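Local coordinates for acetylxylan esterase A (Aspergillus awamori, PDB 5X6S), which is a secreted serine esterase of carbohydrate esterase family 1 that removes acetyl side groups from acetylated xylan and xylo-oligosaccharides, at residues A36-C40 / S119-T125; T43-Y48 / I65-S69; S92-A96 / V127-Y132; T140-G144 / G258-H264; R193-Y197 / K267-F272. All coordinates share one frame; numbering follows the deposited sequence.

Contact 1 of 5, residues A36-C40 / S119-T125; sequences AIHYC and SSGAMMT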
# COMPACT_ATOMS: atom_id res chain seq x y z
N ALA A 36 -2.35 -17.64 1.01
CA ALA A 36 -3.14 -18.66 1.68
C ALA A 36 -2.22 -19.48 2.60
O ALA A 36 -1.30 -20.19 2.12
CB ALA A 36 -3.85 -19.57 0.65
N ILE A 37 -2.44 -19.36 3.92
CA ILE A 37 -1.46 -19.79 4.91
C ILE A 37 -1.94 -21.02 5.70
O ILE A 37 -3.01 -20.97 6.34
CB ILE A 37 -1.10 -18.66 5.89
CG1 ILE A 37 -0.76 -17.36 5.13
CG2 ILE A 37 0.00 -19.12 6.84
CD1 ILE A 37 -0.46 -16.14 6.02
N HIS A 38 -1.16 -22.10 5.62
CA HIS A 38 -1.58 -23.40 6.04
C HIS A 38 -1.58 -23.57 7.59
O HIS A 38 -1.00 -22.76 8.31
CB HIS A 38 -0.68 -24.46 5.40
CG HIS A 38 0.70 -24.51 5.96
ND1 HIS A 38 1.00 -25.09 7.18
CD2 HIS A 38 1.87 -24.07 5.45
CE1 HIS A 38 2.30 -25.01 7.40
NE2 HIS A 38 2.86 -24.39 6.37
N TYR A 39 -2.25 -24.64 8.05
CA TYR A 39 -2.40 -25.04 9.48
C TYR A 39 -1.23 -25.91 9.97
O TYR A 39 -0.41 -26.38 9.19
CB TYR A 39 -3.76 -25.77 9.64
CG TYR A 39 -4.04 -26.71 8.49
CD1 TYR A 39 -3.30 -27.90 8.33
CD2 TYR A 39 -4.95 -26.38 7.50
CE1 TYR A 39 -3.52 -28.76 7.25
CE2 TYR A 39 -5.19 -27.21 6.41
CZ TYR A 39 -4.46 -28.40 6.28
OH TYR A 39 -4.68 -29.21 5.21
N CYS A 40 -1.11 -26.13 11.29
CA CYS A 40 -0.07 -27.06 11.80
C CYS A 40 -0.18 -28.40 11.15
O CYS A 40 -1.28 -28.79 10.77
CB CYS A 40 -0.18 -27.28 13.31
SG CYS A 40 0.08 -25.82 14.37
N SER A 119 -6.32 -21.98 11.27
CA SER A 119 -5.66 -22.42 12.50
C SER A 119 -4.33 -21.66 12.70
O SER A 119 -4.37 -20.46 12.76
CB SER A 119 -5.55 -23.95 12.49
OG SER A 119 -5.09 -24.46 13.73
N SER A 120 -3.18 -22.34 12.77
CA SER A 120 -1.87 -21.67 12.81
C SER A 120 -1.74 -20.61 11.72
O SER A 120 -1.24 -19.50 11.96
CB SER A 120 -0.74 -22.69 12.73
OG SER A 120 0.54 -22.08 13.07
N GLY A 121 -2.28 -20.90 10.56
CA GLY A 121 -2.23 -19.94 9.44
C GLY A 121 -3.15 -18.78 9.64
O GLY A 121 -2.86 -17.68 9.16
N ALA A 122 -4.25 -19.00 10.38
CA ALA A 122 -5.11 -17.86 10.75
C ALA A 122 -4.44 -16.99 11.81
O ALA A 122 -4.61 -15.75 11.79
CB ALA A 122 -6.47 -18.33 11.21
N MET A 123 -3.73 -17.61 12.74
CA MET A 123 -2.91 -16.84 13.70
C MET A 123 -1.90 -15.95 12.92
O MET A 123 -1.75 -14.76 13.20
CB MET A 123 -2.15 -17.74 14.61
CG MET A 123 -2.99 -18.72 15.43
SD MET A 123 -1.90 -19.58 16.55
CE MET A 123 -2.74 -21.13 16.78
N MET A 124 -1.24 -16.55 11.95
CA MET A 124 -0.26 -15.83 11.12
C MET A 124 -0.97 -14.77 10.27
O MET A 124 -0.41 -13.68 10.04
CB MET A 124 0.54 -16.82 10.27
CG MET A 124 1.54 -16.12 9.31
SD MET A 124 2.69 -15.00 10.11
CE MET A 124 3.96 -16.15 10.58
N THR A 125 -2.21 -15.02 9.87
CA THR A 125 -2.93 -13.99 9.14
C THR A 125 -3.06 -12.71 9.97
O THR A 125 -2.84 -11.60 9.46
CB THR A 125 -4.31 -14.53 8.63
OG1 THR A 125 -4.05 -15.58 7.69
CG2 THR A 125 -5.11 -13.48 7.93
O HOH W 1 -3.09 -25.81 13.32
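Where strand 33-37 runs out, the backbone of I37 to Y39 passes close along the first turn of helix 120-131, with the CA atoms of I37 and G121 only 4.6 Å apart. The segments come this close at G121, which has no side chain: its CA directs a hydrogen at I37 O, a nearly straight CA-H...O contact of 3.4 Å. The sequence around it, with S119 in a strained backbone conformation of positive phi (phi 54°, psi -120°) just ahead of the helix, fits the nucleophile elbow of the alpha/beta-hydrolase fold; S119 is probably the active-site serine, as in relatives, and its OG is hydrogen-bonded to H259. Water 1 accepts from C40 N at 2.9 Å. CB of S119 meets CB of Y39 at 3.8 Å, while the phenol OH of Y39 bonds D50. SG of C40, disulfide-bonded to C75, rests on CB of S120 at 3.6 Å. Further into the core, I37 has CG2 anti to its backbone N and lying over G121, whereas CD1 reaches CG of M124 at 3.9 Å, the two side chains crossing nearly at right angles.

Contact 2 of 5, residues T43-Y48 / I65-S69; sequences TGPGYY and IYPSS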
# COMPACT_ATOMS: atom_id res chain seq x y z
N THR A 43 1.62 -27.95 4.95
CA THR A 43 2.65 -27.31 4.18
C THR A 43 1.91 -26.41 3.18
O THR A 43 0.69 -26.52 3.05
CB THR A 43 3.49 -28.35 3.36
OG1 THR A 43 2.64 -29.00 2.38
CG2 THR A 43 4.22 -29.30 4.28
N GLY A 44 2.66 -25.54 2.50
CA GLY A 44 2.10 -24.69 1.45
C GLY A 44 1.36 -25.52 0.36
O GLY A 44 0.18 -25.28 0.06
N PRO A 45 2.09 -26.50 -0.23
CA PRO A 45 1.42 -27.36 -1.23
C PRO A 45 0.22 -28.12 -0.68
O PRO A 45 -0.75 -28.33 -1.38
CB PRO A 45 2.54 -28.26 -1.68
CG PRO A 45 3.81 -27.46 -1.42
CD PRO A 45 3.54 -26.77 -0.12
N GLY A 46 0.29 -28.56 0.57
CA GLY A 46 -0.89 -29.13 1.23
C GLY A 46 -2.10 -28.23 1.29
O GLY A 46 -3.22 -28.69 1.10
N TYR A 47 -1.89 -26.93 1.55
CA TYR A 47 -3.00 -26.03 1.65
C TYR A 47 -3.52 -25.72 0.24
O TYR A 47 -4.70 -25.57 0.04
CB TYR A 47 -2.58 -24.75 2.36
CG TYR A 47 -3.73 -23.97 3.00
CD1 TYR A 47 -4.54 -24.57 3.96
CD2 TYR A 47 -3.97 -22.64 2.69
CE1 TYR A 47 -5.59 -23.88 4.57
CE2 TYR A 47 -5.03 -21.91 3.31
CZ TYR A 47 -5.82 -22.54 4.26
OH TYR A 47 -6.83 -21.86 4.90
N TYR A 48 -2.60 -25.67 -0.72
CA TYR A 48 -2.98 -25.63 -2.16
C TYR A 48 -3.95 -26.77 -2.51
O TYR A 48 -5.00 -26.53 -3.15
CB TYR A 48 -1.71 -25.68 -3.02
CG TYR A 48 -1.96 -26.10 -4.44
CD1 TYR A 48 -2.55 -25.23 -5.36
CD2 TYR A 48 -1.66 -27.40 -4.88
CE1 TYR A 48 -2.77 -25.60 -6.69
CE2 TYR A 48 -1.90 -27.78 -6.19
CZ TYR A 48 -2.43 -26.89 -7.10
OH TYR A 48 -2.67 -27.27 -8.38
N ILE A 65 -0.26 -17.38 -3.36
CA ILE A 65 1.03 -17.66 -2.72
C ILE A 65 0.75 -18.54 -1.53
O ILE A 65 -0.13 -18.21 -0.73
CB ILE A 65 1.77 -16.40 -2.22
CG1 ILE A 65 2.14 -15.48 -3.39
CG2 ILE A 65 3.02 -16.81 -1.41
CD1 ILE A 65 2.60 -14.07 -2.93
N TYR A 66 1.47 -19.65 -1.42
CA TYR A 66 1.28 -20.62 -0.33
C TYR A 66 2.59 -20.70 0.42
O TYR A 66 3.49 -21.46 0.02
CB TYR A 66 0.87 -22.02 -0.90
CG TYR A 66 -0.38 -22.06 -1.75
CD1 TYR A 66 -1.66 -22.20 -1.17
CD2 TYR A 66 -0.31 -21.97 -3.14
CE1 TYR A 66 -2.81 -22.28 -1.94
CE2 TYR A 66 -1.45 -22.03 -3.92
CZ TYR A 66 -2.70 -22.15 -3.35
OH TYR A 66 -3.79 -22.18 -4.17
N PRO A 67 2.74 -19.92 1.52
CA PRO A 67 3.98 -20.03 2.30
C PRO A 67 4.01 -21.38 2.99
O PRO A 67 2.97 -21.97 3.18
CB PRO A 67 3.84 -18.90 3.36
CG PRO A 67 2.82 -17.94 2.76
CD PRO A 67 1.84 -18.90 2.08
N SER A 68 5.22 -21.88 3.30
CA SER A 68 5.37 -23.23 3.85
C SER A 68 6.29 -23.19 5.07
O SER A 68 7.45 -22.84 4.98
CB SER A 68 5.94 -24.16 2.81
OG SER A 68 5.47 -25.44 3.05
N SER A 69 5.75 -23.58 6.21
CA SER A 69 6.48 -23.48 7.47
C SER A 69 7.77 -24.29 7.42
O SER A 69 7.78 -25.42 6.90
CB SER A 69 5.65 -23.95 8.64
OG SER A 69 6.44 -23.91 9.82
O HOH W 2 -5.86 -23.79 -3.40
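Y66 of strand 63-68 lies beneath helix 44-49, its CB 3.5 Å from the carbonyl oxygen of G44 and its ring extending under Y48. CG stands anti to the carbonyl carbon, which sends the ring out beneath that residue. One ring face is turned to the helix, and CB of Y48 sits over the centre of that face, 3.6 Å from the centroid, a CH-pi contact. The Y48 ring then descends edge first in an offset edge-to-face pair, its plane turned 78° from that of Y66, with CD1 3.5 Å from the phenol OH. Water 2 joins this hydroxyl to the backbone oxygen of Y48. P67 directs its ring away to I95 and M98 of helix 91-106, but its carbonyl oxygen comes within 3.3 Å of CA of G44. The contact thus packs the short helix following strand 33-37 against the neighbouring strand of the central alpha/beta-hydrolase sheet, at 139° between the two directions. At S68, OG accepts from N of G44 at 2.9 Å along an almost straight N-H...O line (176°), taking up an amide of the first helical turn. The same turn is N-capped by T43, whose OG1 accepts from G46 N at 3.0 Å.

Contact 3 of 5, residues S92-A96 / V127-Y132; sequences SNSIA and VMAATY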
# COMPACT_ATOMS: atom_id res chain seq x y z
N SER A 92 7.07 -14.01 9.39
CA SER A 92 6.19 -13.00 8.82
C SER A 92 6.86 -12.09 7.77
O SER A 92 6.26 -11.74 6.72
CB SER A 92 5.55 -12.19 9.94
OG SER A 92 6.52 -11.67 10.83
N ASN A 93 8.11 -11.72 8.05
CA ASN A 93 8.96 -10.97 7.16
C ASN A 93 9.20 -11.73 5.84
O ASN A 93 9.13 -11.17 4.78
CB ASN A 93 10.28 -10.64 7.85
CG ASN A 93 10.97 -9.38 7.34
OD1 ASN A 93 11.69 -8.74 8.08
ND2 ASN A 93 10.73 -9.01 6.11
N SER A 94 9.44 -13.03 5.94
CA SER A 94 9.57 -13.85 4.78
C SER A 94 8.34 -13.82 3.90
O SER A 94 8.46 -13.65 2.69
CB SER A 94 9.90 -15.28 5.21
OG SER A 94 11.23 -15.34 5.73
N ILE A 95 7.16 -13.97 4.51
CA ILE A 95 5.91 -13.95 3.77
C ILE A 95 5.74 -12.61 3.05
O ILE A 95 5.33 -12.55 1.87
CB ILE A 95 4.69 -14.26 4.69
CG1 ILE A 95 4.79 -15.72 5.21
CG2 ILE A 95 3.38 -14.07 3.93
CD1 ILE A 95 3.70 -16.05 6.22
N ALA A 96 6.07 -11.53 3.73
CA ALA A 96 6.05 -10.19 3.14
C ALA A 96 6.87 -10.13 1.85
O ALA A 96 6.41 -9.60 0.82
CB ALA A 96 6.55 -9.18 4.12
N VAL A 127 -1.17 -11.84 12.42
CA VAL A 127 0.22 -11.31 12.57
C VAL A 127 0.63 -10.51 11.33
O VAL A 127 1.20 -9.38 11.43
CB VAL A 127 1.22 -12.42 12.93
CG1 VAL A 127 2.68 -11.90 12.85
CG2 VAL A 127 0.97 -12.95 14.34
N MET A 128 0.33 -11.04 10.15
CA MET A 128 0.68 -10.34 8.87
C MET A 128 -0.05 -9.01 8.77
O MET A 128 0.51 -8.03 8.30
CB MET A 128 0.31 -11.19 7.65
CG MET A 128 1.17 -12.47 7.44
SD MET A 128 2.96 -12.14 7.39
CE MET A 128 3.01 -10.91 6.07
N ALA A 129 -1.32 -8.98 9.17
CA ALA A 129 -2.08 -7.74 9.16
C ALA A 129 -1.42 -6.66 10.05
O ALA A 129 -1.44 -5.49 9.72
CB ALA A 129 -3.51 -8.00 9.60
N ALA A 130 -0.90 -7.07 11.19
CA ALA A 130 -0.28 -6.18 12.18
C ALA A 130 1.15 -5.79 11.84
O ALA A 130 1.58 -4.67 12.15
CB ALA A 130 -0.31 -6.85 13.52
N THR A 131 1.91 -6.71 11.26
CA THR A 131 3.35 -6.48 11.03
C THR A 131 3.62 -5.85 9.65
O THR A 131 4.53 -5.04 9.53
CB THR A 131 4.19 -7.76 11.16
OG1 THR A 131 3.60 -8.82 10.41
CG2 THR A 131 4.35 -8.19 12.64
N TYR A 132 2.85 -6.25 8.61
CA TYR A 132 2.94 -5.70 7.24
C TYR A 132 1.58 -5.15 6.74
O TYR A 132 1.11 -5.48 5.66
CB TYR A 132 3.61 -6.73 6.26
CG TYR A 132 4.93 -7.14 6.82
CD1 TYR A 132 6.09 -6.42 6.51
CD2 TYR A 132 5.01 -8.17 7.77
CE1 TYR A 132 7.29 -6.75 7.10
CE2 TYR A 132 6.22 -8.50 8.36
CZ TYR A 132 7.35 -7.76 8.03
OH TYR A 132 8.54 -8.06 8.65
O HOH W 3 8.56 -9.77 10.61
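Y132, just past the end of helix 120-131, and M128, one turn earlier, reach the face of helix 91-106; both meet S92 and A96, the tyrosine by its ring and the thioether by its sulfur and methyl. The ring presents a face to CB of A96, which stands 3.8 Å from the centroid and 15° off the normal, displaced toward the rim. Farther along, the phenol oxygen comes to 3.1 Å from CG of N93, the amide plane turned 43° from that of the ring. Neither amide end bonds the hydroxyl: N93 OD1 accepts from G89 N, and Y132 OH is paired with N87 N. In the ring plane, at its edge, water 3 lies 2.6 Å from Y132 OH and donates to S92 OG, which has T83 O as a further partner. M128 doubles back, bent at chi2 and chi3, and SD lies 3.6 Å from CB of S92 and CE 3.8 Å from CG2 of I95. Facing CB of S92, OG1 of T131 is bonded within its own helix to V127 O. With local axes 10.2 Å apart at -78°, this is buried, nearly perpendicular helix-helix packing, joining the helix that follows the probable nucleophile elbow to another helix of the alpha/beta-hydrolase fold.

Contact 4 of 5, residues T140-G144 / G258-H264; sequences TVYSG and GHTVPIH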
# COMPACT_ATOMS: atom_id res chain seq x y z
N THR A 140 -8.83 -12.57 5.64
CA THR A 140 -9.90 -13.46 6.18
C THR A 140 -9.24 -14.45 7.10
O THR A 140 -8.31 -15.18 6.69
CB THR A 140 -10.75 -14.13 5.04
OG1 THR A 140 -11.45 -13.13 4.28
CG2 THR A 140 -11.80 -15.13 5.61
N VAL A 141 -9.71 -14.54 8.33
CA VAL A 141 -9.15 -15.37 9.38
C VAL A 141 -10.11 -16.52 9.68
O VAL A 141 -11.28 -16.28 10.11
CB VAL A 141 -8.87 -14.52 10.66
CG1 VAL A 141 -8.32 -15.32 11.80
CG2 VAL A 141 -7.93 -13.34 10.34
N TYR A 142 -9.67 -17.74 9.40
CA TYR A 142 -10.42 -18.98 9.73
C TYR A 142 -9.90 -19.64 11.02
O TYR A 142 -8.96 -20.46 11.01
CB TYR A 142 -10.44 -19.99 8.56
CG TYR A 142 -11.29 -19.55 7.42
CD1 TYR A 142 -12.70 -19.63 7.51
CD2 TYR A 142 -10.74 -19.02 6.25
CE1 TYR A 142 -13.49 -19.18 6.49
CE2 TYR A 142 -11.58 -18.57 5.19
CZ TYR A 142 -12.94 -18.69 5.32
OH TYR A 142 -13.79 -18.29 4.34
N SER A 143 -10.52 -19.28 12.17
CA SER A 143 -10.19 -19.95 13.45
C SER A 143 -8.74 -19.76 13.88
O SER A 143 -7.92 -20.70 13.84
CB SER A 143 -10.52 -21.45 13.41
OG SER A 143 -11.84 -21.67 12.91
N GLY A 144 -8.40 -18.53 14.24
CA GLY A 144 -7.06 -18.22 14.71
C GLY A 144 -7.10 -17.64 16.14
O GLY A 144 -8.05 -17.86 16.90
N GLY A 258 -16.64 -26.56 15.13
CA GLY A 258 -15.39 -26.62 15.87
C GLY A 258 -14.18 -26.09 15.09
O GLY A 258 -14.27 -25.09 14.36
N HIS A 259 -13.06 -26.75 15.31
CA HIS A 259 -11.80 -26.37 14.70
C HIS A 259 -11.59 -27.14 13.42
O HIS A 259 -11.49 -28.35 13.47
CB HIS A 259 -10.65 -26.68 15.67
CG HIS A 259 -9.40 -25.91 15.38
ND1 HIS A 259 -9.29 -24.55 15.58
CD2 HIS A 259 -8.21 -26.31 14.87
CE1 HIS A 259 -8.08 -24.15 15.22
NE2 HIS A 259 -7.40 -25.20 14.79
N THR A 260 -11.54 -26.48 12.26
CA THR A 260 -11.73 -25.04 12.04
C THR A 260 -13.08 -24.81 11.34
O THR A 260 -13.77 -25.75 10.94
CB THR A 260 -10.63 -24.50 11.07
OG1 THR A 260 -10.67 -25.27 9.86
CG2 THR A 260 -9.25 -24.61 11.65
N VAL A 261 -13.44 -23.55 11.19
CA VAL A 261 -14.53 -23.16 10.33
C VAL A 261 -14.05 -23.44 8.89
O VAL A 261 -12.99 -22.95 8.48
CB VAL A 261 -14.88 -21.66 10.46
CG1 VAL A 261 -15.93 -21.26 9.42
CG2 VAL A 261 -15.35 -21.29 11.88
N PRO A 262 -14.82 -24.24 8.14
CA PRO A 262 -14.39 -24.56 6.75
C PRO A 262 -14.30 -23.29 5.93
O PRO A 262 -15.08 -22.39 6.13
CB PRO A 262 -15.55 -25.42 6.18
CG PRO A 262 -16.57 -25.56 7.28
CD PRO A 262 -16.10 -24.88 8.53
N ILE A 263 -13.37 -23.25 4.97
CA ILE A 263 -13.19 -22.10 4.13
C ILE A 263 -14.43 -21.87 3.28
O ILE A 263 -14.97 -22.80 2.66
CB ILE A 263 -12.00 -22.33 3.17
CG1 ILE A 263 -10.69 -22.47 3.92
CG2 ILE A 263 -11.92 -21.21 2.14
CD1 ILE A 263 -9.55 -23.00 3.06
N HIS A 264 -14.91 -20.63 3.22
CA HIS A 264 -15.99 -20.27 2.37
C HIS A 264 -15.36 -19.47 1.22
O HIS A 264 -15.35 -18.24 1.23
CB HIS A 264 -17.04 -19.42 3.11
CG HIS A 264 -17.83 -20.19 4.12
ND1 HIS A 264 -17.25 -20.94 5.12
CD2 HIS A 264 -19.17 -20.35 4.26
CE1 HIS A 264 -18.20 -21.52 5.84
NE2 HIS A 264 -19.37 -21.17 5.34
O HOH W 4 -13.25 -22.68 15.02
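Y142 leaves the end of strand 138-142 and lays its side chain along the loop ahead of helix 265-272, touching V261 first. CB lies 3.9 Å from V261 O, and CG stands anti to the carbonyl carbon (chi1 -71°), sending the ring along the loop. CD1 comes within 3.5 Å of the same oxygen and touches CG1 of V261; CE1 passes P262 O. CA of I263 sits over one face in a CH-pi contact, 3.9 Å from the centroid, while its CG2 packs on CE2 at 4.0 Å. At the tip, OH accepts from H264 N at 2.8 Å and also bonds D268 of the following helix, so the phenol fixes the loop just where that helix starts. The next residue, S143, holds the other half: OG accepts from V261 N at 3.0 Å and donates to water 4, which in turn donates to G258 O. Its CB also packs on T260, the residue after a cis peptide bond. Between G258 and V261, both held through S143, lies H259, with NE2 bonded to S119 and ND1 to D202. The geometry is consistent with the Ser-His-Asp charge relay of alpha/beta-hydrolases, the histidine being carried on a loop tied to the end of a central strand.

Contact 5 of 5, residues R193-Y197 / K267-F272; sequences RMQIY and KDMEWF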
# COMPACT_ATOMS: atom_id res chain seq x y z
N ARG A 193 -8.79 -4.58 5.67
CA ARG A 193 -10.13 -4.85 6.21
C ARG A 193 -10.13 -6.31 6.71
O ARG A 193 -9.75 -7.21 5.96
CB ARG A 193 -11.16 -4.65 5.12
CG ARG A 193 -11.21 -3.28 4.52
CD ARG A 193 -12.26 -3.22 3.39
NE ARG A 193 -11.83 -3.86 2.12
CZ ARG A 193 -12.21 -5.08 1.73
NH1 ARG A 193 -13.02 -5.79 2.47
NH2 ARG A 193 -11.76 -5.58 0.58
N MET A 194 -10.51 -6.53 7.98
CA MET A 194 -10.44 -7.81 8.62
C MET A 194 -11.79 -8.53 8.68
O MET A 194 -12.79 -7.95 9.09
CB MET A 194 -9.90 -7.68 10.04
CG MET A 194 -8.57 -6.99 10.20
SD MET A 194 -7.24 -7.80 9.22
CE MET A 194 -7.14 -9.33 10.07
N GLN A 195 -11.79 -9.81 8.32
CA GLN A 195 -12.95 -10.69 8.45
C GLN A 195 -12.53 -11.90 9.24
O GLN A 195 -11.60 -12.64 8.83
CB GLN A 195 -13.44 -11.12 7.07
CG GLN A 195 -14.63 -12.03 7.07
CD GLN A 195 -15.03 -12.42 5.65
OE1 GLN A 195 -14.26 -13.09 4.93
NE2 GLN A 195 -16.20 -11.96 5.22
N ILE A 196 -13.18 -12.11 10.38
CA ILE A 196 -12.78 -13.10 11.39
C ILE A 196 -13.87 -14.17 11.56
O ILE A 196 -14.97 -13.87 12.04
CB ILE A 196 -12.53 -12.41 12.76
CG1 ILE A 196 -11.67 -11.16 12.59
CG2 ILE A 196 -12.02 -13.40 13.83
CD1 ILE A 196 -10.27 -11.37 11.99
N TYR A 197 -13.57 -15.43 11.20
CA TYR A 197 -14.45 -16.56 11.43
C TYR A 197 -13.99 -17.36 12.64
O TYR A 197 -12.80 -17.54 12.87
CB TYR A 197 -14.43 -17.54 10.26
CG TYR A 197 -15.09 -17.11 8.96
CD1 TYR A 197 -14.40 -16.33 8.00
CD2 TYR A 197 -16.37 -17.54 8.65
CE1 TYR A 197 -15.02 -15.99 6.78
CE2 TYR A 197 -16.97 -17.22 7.42
CZ TYR A 197 -16.30 -16.46 6.49
OH TYR A 197 -16.93 -16.18 5.29
N LYS A 267 -17.31 -16.64 -0.58
CA LYS A 267 -17.42 -15.51 0.38
C LYS A 267 -16.12 -14.72 0.51
O LYS A 267 -16.14 -13.51 0.69
CB LYS A 267 -17.91 -15.98 1.75
CG LYS A 267 -19.30 -16.63 1.79
CD LYS A 267 -20.31 -15.95 0.89
CE LYS A 267 -20.82 -14.69 1.45
NZ LYS A 267 -22.07 -14.27 0.72
N ASP A 268 -14.99 -15.42 0.43
CA ASP A 268 -13.68 -14.76 0.45
C ASP A 268 -13.58 -13.84 -0.76
O ASP A 268 -13.13 -12.70 -0.63
CB ASP A 268 -12.51 -15.75 0.42
CG ASP A 268 -12.41 -16.63 1.64
OD1 ASP A 268 -13.08 -16.40 2.68
OD2 ASP A 268 -11.65 -17.64 1.58
N MET A 269 -13.96 -14.34 -1.94
CA MET A 269 -13.97 -13.55 -3.16
C MET A 269 -14.74 -12.23 -3.04
O MET A 269 -14.36 -11.18 -3.60
CB MET A 269 -14.49 -14.40 -4.35
CG MET A 269 -13.66 -15.63 -4.72
SD MET A 269 -11.89 -15.24 -5.04
CE MET A 269 -11.15 -15.55 -3.44
N GLU A 270 -15.86 -12.30 -2.32
CA GLU A 270 -16.74 -11.16 -2.09
C GLU A 270 -16.08 -10.19 -1.11
O GLU A 270 -16.08 -9.00 -1.35
CB GLU A 270 -18.08 -11.63 -1.53
CG GLU A 270 -18.95 -12.27 -2.59
CD GLU A 270 -20.23 -12.91 -2.02
OE1 GLU A 270 -20.64 -12.56 -0.89
OE2 GLU A 270 -20.77 -13.79 -2.70
N TRP A 271 -15.48 -10.71 -0.03
CA TRP A 271 -14.84 -9.86 0.97
C TRP A 271 -13.64 -9.14 0.36
O TRP A 271 -13.41 -7.93 0.56
CB TRP A 271 -14.40 -10.69 2.18
CG TRP A 271 -13.65 -9.93 3.23
CD1 TRP A 271 -12.38 -10.13 3.64
CD2 TRP A 271 -14.14 -8.79 3.97
NE1 TRP A 271 -12.05 -9.23 4.62
CE2 TRP A 271 -13.13 -8.40 4.84
CE3 TRP A 271 -15.37 -8.10 4.00
CZ2 TRP A 271 -13.28 -7.34 5.73
CZ3 TRP A 271 -15.50 -7.03 4.91
CH2 TRP A 271 -14.47 -6.67 5.73
N PHE A 272 -12.86 -9.91 -0.41
CA PHE A 272 -11.69 -9.37 -1.08
C PHE A 272 -12.09 -8.37 -2.13
O PHE A 272 -11.40 -7.39 -2.28
CB PHE A 272 -10.84 -10.46 -1.72
CG PHE A 272 -10.28 -11.45 -0.77
CD1 PHE A 272 -10.25 -11.22 0.57
CD2 PHE A 272 -9.72 -12.64 -1.25
CE1 PHE A 272 -9.73 -12.16 1.43
CE2 PHE A 272 -9.19 -13.60 -0.41
CZ PHE A 272 -9.17 -13.35 0.96
O HOH W 5 -15.28 -15.09 3.57
O HOH W 6 -17.61 -12.42 2.68
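W271 is sandwiched between Q195 and R193, and this is the tight part of the contact. CB of Q195 lies over the five-membered ring, 3.5 Å from its centroid, and the amide continues along the same face with its plane only 25° from the indole. Over the opposite face R193, bent at chi3 (-76°), curls back and brings NH1 above the centre of the ring system. The guanidinium stands steeply to the indole, 72° between planes, with CZ 4.6 Å from the six-membered centroid in a cation-pi contact. Both NH1 and NH2 point in their own plane at W271 O, each at 2.9 Å. NE1 is hydrogen-bonded to A139 O and adds a weak bond to R193 O. Toward the start of the helix the packing is looser and water enters. Water 5 joins Q195 OE1, D268 OD1 and Y197 OH; water 6 joins Q195 NE2 to K267 O. Q195 OE1 also bonds T140 OG1, and D268 OD2 bonds Y53 OH. Direct touching there is slight, as where Y197 OH meets CB of K267. One arginine thus serves the indole face and the carbonyl of the same residue near the helix C-terminus, where the helix dipole would probably favour its positive charge.

Of the contacting parts, strand 33-37 comes first along the chain from the N terminus, and contact 1 closes the loop from it to the start of helix 120-131. Contact 2 opens and shuts within that loop, joining helix 44-49 to the adjacent strand 63-68. Contact 3 starts there too but ends beyond it, so it crosses contact 1; both use helix 120-131, and M124 packs on I95 between them. Contacts 4 and 5 open after the first three have closed, and cross each other: strands 138-142 and 193-199, neighbours in the sheet, each reach forward to the C-terminal loop and helix. Contacts 1 and 4 meet at the probable charge-relay site, uniting distant parts of the chain.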